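Local coordinates for unknown protein (Leishmania major, PDB 1R75) that is of unknown function, an all-beta protein of the DUF1935 family whose single chain folds into two antiparallel sheets, at residues F22-K33 with I45-Y56; V66-I76 with G99-V107. One frame throughout, in Å; residues are numbered along the deposited sequence.

Contact 1. Residues F22-K33 with I45-Y56; sequences FKNGKPTVKGTK and IADTEARRWAFY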
loop_
_atom_site.group_PDB
_atom_site.type_symbol
_atom_site.label_atom_id
_atom_site.label_comp_id
_atom_site.label_asym_id
_atom_site.label_seq_id
_atom_site.Cartn_x
_atom_site.Cartn_y
_atom_site.Cartn_z
ATOM N N PHE A 22 2.932 6.769 14.808
ATOM C CA PHE A 22 1.561 6.493 14.441
ATOM C C PHE A 22 0.626 7.089 15.478
ATOM O O PHE A 22 0.839 6.922 16.683
ATOM C CB PHE A 22 1.349 4.980 14.313
ATOM C CG PHE A 22 2.307 4.320 13.363
ATOM C CD1 PHE A 22 2.395 4.753 12.048
ATOM C CD2 PHE A 22 3.103 3.259 13.777
ATOM C CE1 PHE A 22 3.279 4.147 11.145
ATOM C CE2 PHE A 22 3.995 2.668 12.911
ATOM C CZ PHE A 22 4.068 3.107 11.564
ATOM N N LYS A 23 -0.393 7.801 15.010
ATOM C CA LYS A 23 -1.397 8.399 15.885
ATOM C C LYS A 23 -2.496 7.422 16.312
ATOM O O LYS A 23 -2.884 7.403 17.485
ATOM C CB LYS A 23 -2.029 9.639 15.227
ATOM C CG LYS A 23 -1.009 10.676 14.708
ATOM C CD LYS A 23 -1.510 12.163 14.731
ATOM C CE LYS A 23 -0.312 13.145 14.987
ATOM N NZ LYS A 23 -0.559 14.539 14.524
ATOM N N ASN A 24 -3.004 6.603 15.394
ATOM C CA ASN A 24 -4.246 5.886 15.650
ATOM C C ASN A 24 -4.224 4.358 15.717
ATOM O O ASN A 24 -5.256 3.711 15.918
ATOM C CB ASN A 24 -5.236 6.324 14.579
ATOM C CG ASN A 24 -5.434 7.789 14.605
ATOM O OD1 ASN A 24 -5.541 8.364 15.701
ATOM N ND2 ASN A 24 -5.448 8.433 13.444
ATOM N N GLY A 25 -3.071 3.770 15.536
ATOM C CA GLY A 25 -3.008 2.340 15.443
ATOM C C GLY A 25 -1.607 1.969 15.077
ATOM O O GLY A 25 -0.737 2.789 15.122
ATOM N N LYS A 26 -1.389 0.699 14.751
ATOM C CA LYS A 26 -0.093 0.272 14.273
ATOM C C LYS A 26 -0.242 -0.786 13.192
ATOM O O LYS A 26 -1.174 -1.549 13.207
ATOM C CB LYS A 26 0.759 -0.300 15.397
ATOM C CG LYS A 26 0.069 -1.261 16.272
ATOM C CD LYS A 26 1.017 -1.736 17.377
ATOM C CE LYS A 26 0.420 -2.915 18.141
ATOM N NZ LYS A 26 1.497 -3.792 18.696
ATOM N N PRO A 27 0.755 -0.853 12.320
ATOM C CA PRO A 27 0.844 -1.926 11.334
ATOM C C PRO A 27 0.923 -3.293 11.987
ATOM O O PRO A 27 1.323 -3.405 13.170
ATOM C CB PRO A 27 2.146 -1.631 10.616
ATOM C CG PRO A 27 2.478 -0.274 10.913
ATOM C CD PRO A 27 1.943 0.023 12.281
ATOM N N THR A 28 0.563 -4.340 11.241
ATOM C CA THR A 28 0.579 -5.670 11.837
ATOM C C THR A 28 1.930 -6.300 11.651
ATOM O O THR A 28 2.185 -7.390 12.178
ATOM C CB THR A 28 -0.468 -6.537 11.211
ATOM O OG1 THR A 28 -0.357 -6.479 9.772
ATOM C CG2 THR A 28 -1.836 -5.977 11.550
ATOM N N VAL A 29 2.785 -5.639 10.869
ATOM C CA VAL A 29 4.124 -6.130 10.641
ATOM C C VAL A 29 5.128 -5.008 10.840
ATOM O O VAL A 29 4.842 -3.831 10.607
ATOM C CB VAL A 29 4.274 -6.692 9.220
ATOM C CG1 VAL A 29 3.418 -7.926 9.055
ATOM C CG2 VAL A 29 3.945 -5.637 8.145
ATOM N N LYS A 30 6.320 -5.392 11.271
ATOM C CA LYS A 30 7.432 -4.461 11.299
ATOM C C LYS A 30 8.322 -4.954 10.191
ATOM O O LYS A 30 8.695 -6.139 10.126
ATOM C CB LYS A 30 8.224 -4.463 12.628
ATOM C CG LYS A 30 7.441 -4.145 13.879
ATOM C CD LYS A 30 7.528 -5.322 14.877
ATOM C CE LYS A 30 7.453 -4.874 16.327
ATOM N NZ LYS A 30 7.435 -6.077 17.204
ATOM N N GLY A 31 8.651 -4.059 9.307
ATOM C CA GLY A 31 9.632 -4.365 8.323
ATOM C C GLY A 31 10.897 -3.822 8.918
ATOM O O GLY A 31 11.093 -3.806 10.126
ATOM N N THR A 32 11.772 -3.397 8.051
ATOM C CA THR A 32 12.981 -2.780 8.501
ATOM C C THR A 32 12.857 -1.268 8.340
ATOM O O THR A 32 13.412 -0.527 9.165
ATOM C CB THR A 32 14.152 -3.436 7.765
ATOM O OG1 THR A 32 13.895 -3.504 6.372
ATOM C CG2 THR A 32 14.199 -4.894 8.120
ATOM N N LYS A 33 12.036 -0.797 7.366
ATOM C CA LYS A 33 11.869 0.633 7.144
ATOM C C LYS A 33 10.437 0.988 6.796
ATOM O O LYS A 33 9.743 0.247 6.063
ATOM C CB LYS A 33 12.765 1.094 6.004
ATOM C CG LYS A 33 13.219 2.562 6.103
ATOM C CD LYS A 33 14.631 2.797 6.744
ATOM C CE LYS A 33 14.665 4.031 7.684
ATOM N NZ LYS A 33 15.757 3.898 8.745
ATOM N N ILE A 45 5.609 0.052 4.278
ATOM C CA ILE A 45 6.445 -0.701 5.236
ATOM C C ILE A 45 7.213 -1.644 4.361
ATOM O O ILE A 45 6.608 -2.530 3.716
ATOM C CB ILE A 45 5.593 -1.500 6.218
ATOM C CG1 ILE A 45 4.632 -0.533 6.937
ATOM C CG2 ILE A 45 6.509 -2.264 7.218
ATOM C CD1 ILE A 45 3.362 -1.180 7.282
ATOM N N ALA A 46 8.522 -1.490 4.292
ATOM C CA ALA A 46 9.344 -2.337 3.473
ATOM C C ALA A 46 10.103 -3.291 4.357
ATOM O O ALA A 46 10.530 -2.929 5.444
ATOM C CB ALA A 46 10.292 -1.496 2.628
ATOM N N ASP A 47 10.189 -4.542 3.960
ATOM C CA ASP A 47 10.945 -5.510 4.748
ATOM C C ASP A 47 12.028 -6.103 3.833
ATOM O O ASP A 47 11.724 -6.825 2.873
ATOM C CB ASP A 47 10.011 -6.549 5.366
ATOM C CG ASP A 47 10.748 -7.545 6.276
ATOM O OD1 ASP A 47 11.861 -8.004 5.882
ATOM O OD2 ASP A 47 10.301 -7.919 7.406
ATOM N N THR A 48 13.306 -5.728 4.070
ATOM C CA THR A 48 14.363 -6.167 3.160
ATOM C C THR A 48 14.672 -7.667 3.271
ATOM O O THR A 48 14.971 -8.298 2.261
ATOM C CB THR A 48 15.698 -5.402 3.362
ATOM O OG1 THR A 48 16.256 -5.803 4.598
ATOM C CG2 THR A 48 15.521 -3.927 3.510
ATOM N N GLU A 49 14.615 -8.246 4.463
ATOM C CA GLU A 49 14.831 -9.715 4.628
ATOM C C GLU A 49 13.742 -10.522 3.947
ATOM O O GLU A 49 14.004 -11.543 3.277
ATOM C CB GLU A 49 14.964 -10.110 6.132
ATOM C CG GLU A 49 14.865 -11.619 6.492
ATOM C CD GLU A 49 16.178 -12.275 7.012
ATOM O OE1 GLU A 49 17.258 -12.100 6.383
ATOM O OE2 GLU A 49 16.136 -12.997 8.057
ATOM N N ALA A 50 12.505 -10.068 4.046
ATOM C CA ALA A 50 11.401 -10.832 3.435
ATOM C C ALA A 50 11.137 -10.437 1.965
ATOM O O ALA A 50 10.356 -11.080 1.272
ATOM C CB ALA A 50 10.143 -10.581 4.269
ATOM N N ARG A 51 11.798 -9.362 1.527
ATOM C CA ARG A 51 11.662 -8.712 0.224
ATOM C C ARG A 51 10.170 -8.359 -0.099
ATOM O O ARG A 51 9.662 -8.671 -1.163
ATOM C CB ARG A 51 12.307 -9.515 -0.868
ATOM C CG ARG A 51 13.862 -9.410 -0.792
ATOM C CD ARG A 51 14.659 -10.289 -1.787
ATOM N NE ARG A 51 14.168 -10.317 -3.171
ATOM C CZ ARG A 51 13.711 -11.425 -3.783
ATOM N NH1 ARG A 51 13.613 -12.591 -3.128
ATOM N NH2 ARG A 51 13.307 -11.379 -5.049
ATOM N N ARG A 52 9.570 -7.677 0.828
ATOM C CA ARG A 52 8.120 -7.495 0.872
ATOM C C ARG A 52 7.756 -6.074 1.203
ATOM O O ARG A 52 8.384 -5.411 2.060
ATOM C CB ARG A 52 7.654 -8.381 1.974
ATOM C CG ARG A 52 6.259 -8.525 2.209
ATOM C CD ARG A 52 6.076 -9.786 3.183
ATOM N NE ARG A 52 6.446 -9.490 4.578
ATOM C CZ ARG A 52 6.772 -10.408 5.485
ATOM N NH1 ARG A 52 6.774 -11.742 5.184
ATOM N NH2 ARG A 52 7.054 -10.023 6.699
ATOM N N TRP A 53 6.685 -5.607 0.577
ATOM C CA TRP A 53 6.082 -4.333 0.921
ATOM C C TRP A 53 4.657 -4.503 1.387
ATOM O O TRP A 53 3.912 -5.351 0.833
ATOM C CB TRP A 53 5.988 -3.480 -0.287
ATOM C CG TRP A 53 7.189 -2.902 -0.859
ATOM C CD1 TRP A 53 8.494 -3.139 -0.567
ATOM C CD2 TRP A 53 7.179 -1.921 -1.912
ATOM N NE1 TRP A 53 9.320 -2.371 -1.393
ATOM C CE2 TRP A 53 8.526 -1.638 -2.247
ATOM C CE3 TRP A 53 6.160 -1.287 -2.628
ATOM C CZ2 TRP A 53 8.859 -0.695 -3.259
ATOM C CZ3 TRP A 53 6.513 -0.306 -3.613
ATOM C CH2 TRP A 53 7.809 -0.077 -3.929
ATOM N N ALA A 54 4.298 -3.678 2.327
ATOM C CA ALA A 54 2.983 -3.519 2.832
ATOM C C ALA A 54 2.652 -2.039 3.007
ATOM O O ALA A 54 3.545 -1.212 3.032
ATOM C CB ALA A 54 2.850 -4.225 4.141
ATOM N N PHE A 55 1.354 -1.734 3.066
ATOM C CA PHE A 55 0.849 -0.394 3.353
ATOM C C PHE A 55 0.020 -0.411 4.623
ATOM O O PHE A 55 -0.759 -1.358 4.898
ATOM C CB PHE A 55 -0.028 0.092 2.188
ATOM C CG PHE A 55 0.737 0.407 0.986
ATOM C CD1 PHE A 55 1.606 1.480 0.965
ATOM C CD2 PHE A 55 0.590 -0.368 -0.158
ATOM C CE1 PHE A 55 2.333 1.798 -0.262
ATOM C CE2 PHE A 55 1.271 -0.064 -1.334
ATOM C CZ PHE A 55 2.193 1.006 -1.358
ATOM N N TYR A 56 0.194 0.629 5.409
ATOM C CA TYR A 56 -0.576 0.849 6.620
ATOM C C TYR A 56 -1.277 2.208 6.507
ATOM O O TYR A 56 -0.648 3.190 6.121
ATOM C CB TYR A 56 0.339 0.750 7.873
ATOM C CG TYR A 56 -0.333 1.267 9.108
ATOM C CD1 TYR A 56 -1.411 0.577 9.666
ATOM C CD2 TYR A 56 0.061 2.451 9.693
ATOM C CE1 TYR A 56 -2.099 1.084 10.757
ATOM C CE2 TYR A 56 -0.618 2.973 10.789
ATOM C CZ TYR A 56 -1.653 2.269 11.327
ATOM O OH TYR A 56 -2.330 2.746 12.385
HETATM O O HOH W 1 7.890 -7.287 7.836
#
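Ala46 O accepts two backbone bonds from consecutive residues, Thr32 and Lys33. Thr32 N lies 2.9 Å from Ala46 O, in the carbonyl plane. Lys33 N reaches the same Ala46 O at 3.2 Å on a nearly straight bond, tilted somewhat from that plane. Ala46 N returns a bond to Lys33 O at 2.8 Å. Two residues thus face one, which is a classic beta bulge. Next to it, the backbone N of Thr48 donates to Thr32 OG1, a long bond of 3.3 Å but close to straight (168°). Thr32 OG1 can accept it because it sits between its own backbone N and carbonyl carbon (chi1 48°).

One water joins the two segments further along. It donates to Lys30 O and to Asp47 OD2, and accepts from Arg52 NH2. The other carboxylate oxygen, Asp47 OD1, takes the N-H of Ala50 from above the carboxylate plane, an Asx motif in the 47-50 turn.

Gly31 CA lies 3.3 Å from Ala46 O, a CA-H...O contact, and packs on Asp47 CB. Gly31 N also meets the CG2 branch of Ile45. The CD1 end of Ile45 touches Pro27 CB at 3.6 Å, and Val29 CG2 packs more loosely on Ile45 CG2. Pro27 lies over one face of the Tyr56 ring, with CD 4.0 Å from the ring centroid and almost on the normal. Tyr56 turns its edge to the face of Phe22, a T-shaped pair with planes at 74°. The hydroxyl of Tyr56 is hydrogen-bonded to Asp58.

The arrangement is a beta hairpin, 42-47 with 52-57, closed by a G1 bulge at Arg51 and Arg52. The loop 22-33 covers it and enters the edge strand 33-36 through the classic bulge.

Contact 2. Residues V66-I76 with G99-V107; sequences VAVLFDYDSQI and GKYLCEVDV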
loop_
_atom_site.group_PDB
_atom_site.type_symbol
_atom_site.label_atom_id
_atom_site.label_comp_id
_atom_site.label_asym_id
_atom_site.label_seq_id
_atom_site.Cartn_x
_atom_site.Cartn_y
_atom_site.Cartn_z
ATOM N N VAL A 66 -4.373 2.632 -3.663
ATOM C CA VAL A 66 -3.016 2.890 -4.106
ATOM C C VAL A 66 -2.710 1.969 -5.277
ATOM O O VAL A 66 -3.063 0.793 -5.265
ATOM C CB VAL A 66 -1.976 2.819 -2.971
ATOM C CG1 VAL A 66 -2.039 1.552 -2.208
ATOM C CG2 VAL A 66 -0.501 3.088 -3.498
ATOM N N ALA A 67 -2.175 2.532 -6.345
ATOM C CA ALA A 67 -1.645 1.738 -7.425
ATOM C C ALA A 67 -0.249 2.198 -7.787
ATOM O O ALA A 67 0.013 3.406 -7.906
ATOM C CB ALA A 67 -2.510 1.824 -8.686
ATOM N N VAL A 68 0.621 1.216 -8.034
ATOM C CA VAL A 68 2.002 1.430 -8.274
ATOM C C VAL A 68 2.357 0.708 -9.569
ATOM O O VAL A 68 1.944 -0.411 -9.802
ATOM C CB VAL A 68 2.854 0.889 -7.141
ATOM C CG1 VAL A 68 4.332 0.995 -7.478
ATOM C CG2 VAL A 68 2.543 1.586 -5.773
ATOM N N LEU A 69 3.123 1.365 -10.396
ATOM C CA LEU A 69 3.599 0.825 -11.646
ATOM C C LEU A 69 5.061 0.496 -11.496
ATOM O O LEU A 69 5.862 1.380 -11.139
ATOM C CB LEU A 69 3.551 1.897 -12.699
ATOM C CG LEU A 69 2.312 2.285 -13.370
ATOM C CD1 LEU A 69 2.474 3.785 -13.871
ATOM C CD2 LEU A 69 2.041 1.241 -14.533
ATOM N N PHE A 70 5.410 -0.745 -11.778
ATOM C CA PHE A 70 6.721 -1.311 -11.645
ATOM C C PHE A 70 7.317 -1.575 -13.033
ATOM O O PHE A 70 6.580 -1.909 -14.010
ATOM C CB PHE A 70 6.674 -2.579 -10.830
ATOM C CG PHE A 70 6.258 -2.421 -9.433
ATOM C CD1 PHE A 70 7.195 -2.243 -8.388
ATOM C CD2 PHE A 70 4.903 -2.655 -9.085
ATOM C CE1 PHE A 70 6.792 -2.151 -7.093
ATOM C CE2 PHE A 70 4.539 -2.612 -7.776
ATOM C CZ PHE A 70 5.447 -2.378 -6.787
ATOM N N ASP A 71 8.575 -1.228 -13.182
ATOM C CA ASP A 71 9.294 -1.444 -14.417
ATOM C C ASP A 71 9.474 -2.947 -14.726
ATOM O O ASP A 71 9.427 -3.821 -13.857
ATOM C CB ASP A 71 10.689 -0.797 -14.427
ATOM C CG ASP A 71 10.658 0.704 -14.405
ATOM O OD1 ASP A 71 9.541 1.355 -14.570
ATOM O OD2 ASP A 71 11.764 1.312 -14.271
ATOM N N TYR A 72 9.720 -3.170 -16.016
ATOM C CA TYR A 72 9.594 -4.458 -16.734
ATOM C C TYR A 72 10.559 -5.447 -16.116
ATOM O O TYR A 72 10.311 -6.637 -16.080
ATOM C CB TYR A 72 9.923 -4.208 -18.252
ATOM C CG TYR A 72 11.454 -4.055 -18.510
ATOM C CD1 TYR A 72 12.230 -5.127 -18.961
ATOM C CD2 TYR A 72 12.116 -2.837 -18.259
ATOM C CE1 TYR A 72 13.619 -4.996 -19.170
ATOM C CE2 TYR A 72 13.524 -2.704 -18.420
ATOM C CZ TYR A 72 14.258 -3.786 -18.889
ATOM O OH TYR A 72 15.633 -3.676 -19.068
ATOM N N ASP A 73 11.656 -4.947 -15.544
ATOM C CA ASP A 73 12.665 -5.795 -14.922
ATOM C C ASP A 73 12.532 -6.142 -13.444
ATOM O O ASP A 73 13.308 -6.908 -12.872
ATOM C CB ASP A 73 14.097 -5.305 -15.251
ATOM C CG ASP A 73 14.338 -3.900 -14.820
ATOM O OD1 ASP A 73 13.349 -3.141 -14.553
ATOM O OD2 ASP A 73 15.515 -3.499 -14.724
ATOM N N SER A 74 11.477 -5.644 -12.833
ATOM C CA SER A 74 11.015 -6.100 -11.551
ATOM C C SER A 74 10.545 -7.564 -11.623
ATOM O O SER A 74 9.946 -7.947 -12.589
ATOM C CB SER A 74 9.836 -5.229 -11.080
ATOM O OG SER A 74 10.259 -3.883 -10.775
ATOM N N GLN A 75 10.807 -8.315 -10.569
ATOM C CA GLN A 75 10.343 -9.665 -10.459
ATOM C C GLN A 75 9.555 -9.804 -9.148
ATOM O O GLN A 75 10.086 -10.079 -8.060
ATOM C CB GLN A 75 11.537 -10.625 -10.506
ATOM C CG GLN A 75 12.326 -10.487 -11.733
ATOM C CD GLN A 75 13.623 -11.336 -11.637
ATOM O OE1 GLN A 75 13.726 -12.284 -10.815
ATOM N NE2 GLN A 75 14.597 -10.999 -12.446
ATOM N N ILE A 76 8.287 -9.492 -9.246
ATOM C CA ILE A 76 7.413 -9.426 -8.090
ATOM C C ILE A 76 6.168 -10.235 -8.296
ATOM O O ILE A 76 5.707 -10.386 -9.406
ATOM C CB ILE A 76 7.019 -7.960 -7.720
ATOM C CG1 ILE A 76 6.585 -7.191 -8.933
ATOM C CG2 ILE A 76 8.197 -7.263 -7.087
ATOM C CD1 ILE A 76 5.799 -5.988 -8.632
ATOM N N GLY A 99 7.085 -2.970 -21.260
ATOM C CA GLY A 99 5.830 -3.200 -20.523
ATOM C C GLY A 99 6.065 -2.848 -19.069
ATOM O O GLY A 99 7.235 -2.579 -18.703
ATOM N N LYS A 100 4.996 -2.768 -18.257
ATOM C CA LYS A 100 5.121 -2.517 -16.819
ATOM C C LYS A 100 4.097 -3.384 -16.107
ATOM O O LYS A 100 3.227 -3.998 -16.743
ATOM C CB LYS A 100 4.837 -1.067 -16.555
ATOM C CG LYS A 100 5.811 -0.195 -17.317
ATOM C CD LYS A 100 6.187 1.082 -16.621
ATOM C CE LYS A 100 7.184 1.846 -17.523
ATOM N NZ LYS A 100 8.604 1.765 -16.965
ATOM N N TYR A 101 4.221 -3.448 -14.808
ATOM C CA TYR A 101 3.324 -4.192 -13.932
ATOM C C TYR A 101 2.592 -3.169 -13.092
ATOM O O TYR A 101 3.213 -2.344 -12.428
ATOM C CB TYR A 101 4.088 -5.098 -13.057
ATOM C CG TYR A 101 5.047 -5.990 -13.781
ATOM C CD1 TYR A 101 4.575 -7.116 -14.500
ATOM C CD2 TYR A 101 6.397 -5.749 -13.762
ATOM C CE1 TYR A 101 5.439 -7.950 -15.180
ATOM C CE2 TYR A 101 7.262 -6.538 -14.440
ATOM C CZ TYR A 101 6.800 -7.649 -15.152
ATOM O OH TYR A 101 7.738 -8.456 -15.808
ATOM N N LEU A 102 1.292 -3.192 -13.127
ATOM C CA LEU A 102 0.480 -2.363 -12.287
ATOM C C LEU A 102 -0.100 -3.195 -11.183
ATOM O O LEU A 102 -0.727 -4.245 -11.448
ATOM C CB LEU A 102 -0.591 -1.725 -13.135
ATOM C CG LEU A 102 -1.441 -0.679 -12.444
ATOM C CD1 LEU A 102 -0.667 0.520 -12.117
ATOM C CD2 LEU A 102 -2.598 -0.360 -13.424
ATOM N N CYS A 103 0.164 -2.793 -9.948
ATOM C CA CYS A 103 -0.376 -3.416 -8.747
ATOM C C CYS A 103 -1.123 -2.460 -7.891
ATOM O O CYS A 103 -0.727 -1.308 -7.707
ATOM C CB CYS A 103 0.703 -4.009 -7.878
ATOM S SG CYS A 103 1.746 -5.252 -8.612
ATOM N N GLU A 104 -2.285 -2.890 -7.402
ATOM C CA GLU A 104 -3.159 -1.964 -6.735
ATOM C C GLU A 104 -3.896 -2.645 -5.606
ATOM O O GLU A 104 -4.224 -3.870 -5.720
ATOM C CB GLU A 104 -4.116 -1.347 -7.713
ATOM C CG GLU A 104 -5.157 -2.220 -8.238
ATOM C CD GLU A 104 -6.043 -1.511 -9.331
ATOM O OE1 GLU A 104 -6.235 -0.265 -9.309
ATOM O OE2 GLU A 104 -6.586 -2.232 -10.206
ATOM N N VAL A 105 -4.208 -1.875 -4.557
ATOM C CA VAL A 105 -4.906 -2.410 -3.400
ATOM C C VAL A 105 -5.668 -1.240 -2.751
ATOM O O VAL A 105 -5.289 -0.071 -2.869
ATOM C CB VAL A 105 -3.915 -3.121 -2.381
ATOM C CG1 VAL A 105 -3.065 -2.109 -1.649
ATOM C CG2 VAL A 105 -4.651 -4.122 -1.472
ATOM N N ASP A 106 -6.752 -1.572 -2.077
ATOM C CA ASP A 106 -7.389 -0.611 -1.165
ATOM C C ASP A 106 -7.045 -0.879 0.283
ATOM O O ASP A 106 -7.008 -2.006 0.671
ATOM C CB ASP A 106 -8.902 -0.710 -1.346
ATOM C CG ASP A 106 -9.324 -0.384 -2.746
ATOM O OD1 ASP A 106 -8.777 0.581 -3.344
ATOM O OD2 ASP A 106 -10.197 -1.051 -3.365
ATOM N N VAL A 107 -6.835 0.163 1.098
ATOM C CA VAL A 107 -6.375 -0.009 2.421
ATOM C C VAL A 107 -7.384 0.733 3.353
ATOM O O VAL A 107 -7.515 1.973 3.305
ATOM C CB VAL A 107 -5.012 0.588 2.642
ATOM C CG1 VAL A 107 -4.455 0.207 4.007
ATOM C CG2 VAL A 107 -4.065 0.206 1.536
HETATM O O HOH W 2 9.264 -0.756 -17.766
HETATM O O HOH W 3 10.280 -9.390 -14.815
#
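Tyr101 and Phe70 face each other as a hydrogen-bonded antiparallel pair, and their rings take different courses. The Tyr101 ring reaches back to the 71-74 turn, with CG anti to its carbonyl carbon (chi1 -52°). Its edge meets Asp71 O and Tyr72 O, with CE2 3.5 Å from Asp71 O. Its OH donates to a water that in turn donates to Ser74 O. The Phe70 ring is held between Ile76 CD1 over one face and Val68 CG1 over the other. Cys103 SG comes to it obliquely, 3.9 Å from Phe70 CE2.

These residues belong to the antiparallel ladder of strands 62-71 and 100-107. Val66, Val68 and Phe70 pair with Val105, Cys103 and Tyr101 through two backbone bonds each. The alternate pairs, Ala67 with Glu104 and Leu69 with Leu102, are non-hydrogen-bonded. Val66, Val68, Phe70, Cys103 and Val105 line the face turned to the other sheet. Val68, Phe70, Cys103 and Val105 touch Phe115 there.

Val66 and Val105 run alongside each other in the same direction, their CG1 atoms 3.8 Å apart. On the reverse face the Leu69 and Leu102 side chains meet at a slant, Leu69 CG being 3.7 Å from Leu102 CD1. Lys100 passes roughly perpendicular to Leu69 and then runs beside Asp71. Bends at chi2 and chi4 bring its NZ to 2.6 Å from Asp71 OD1, a salt bridge made from above the carboxylate plane. A water that accepts from both this NZ and Tyr72 N donates to Gly99 O.

Overall arrangement
Contact 1 closes along the chain before contact 2 opens, and their centres lie about 18 Å apart. Contact 1 belongs to the five-stranded antiparallel sheet, at the end formed by strands 33-36, 42-47 and 52-57. Contact 2 is the central strand pair of the four-stranded sheet, and its strand 75-78 forms the opposite edge of the first sheet. Strand 52-57 leads directly to strand 62-71. The two contacts touch through packing: Phe55 meets Val66 and Val107, and Trp53 meets Phe70. The segments of contact 2 thus reach both sheets, and Trp53 and Phe55 of strand 52-57 help form the core between them.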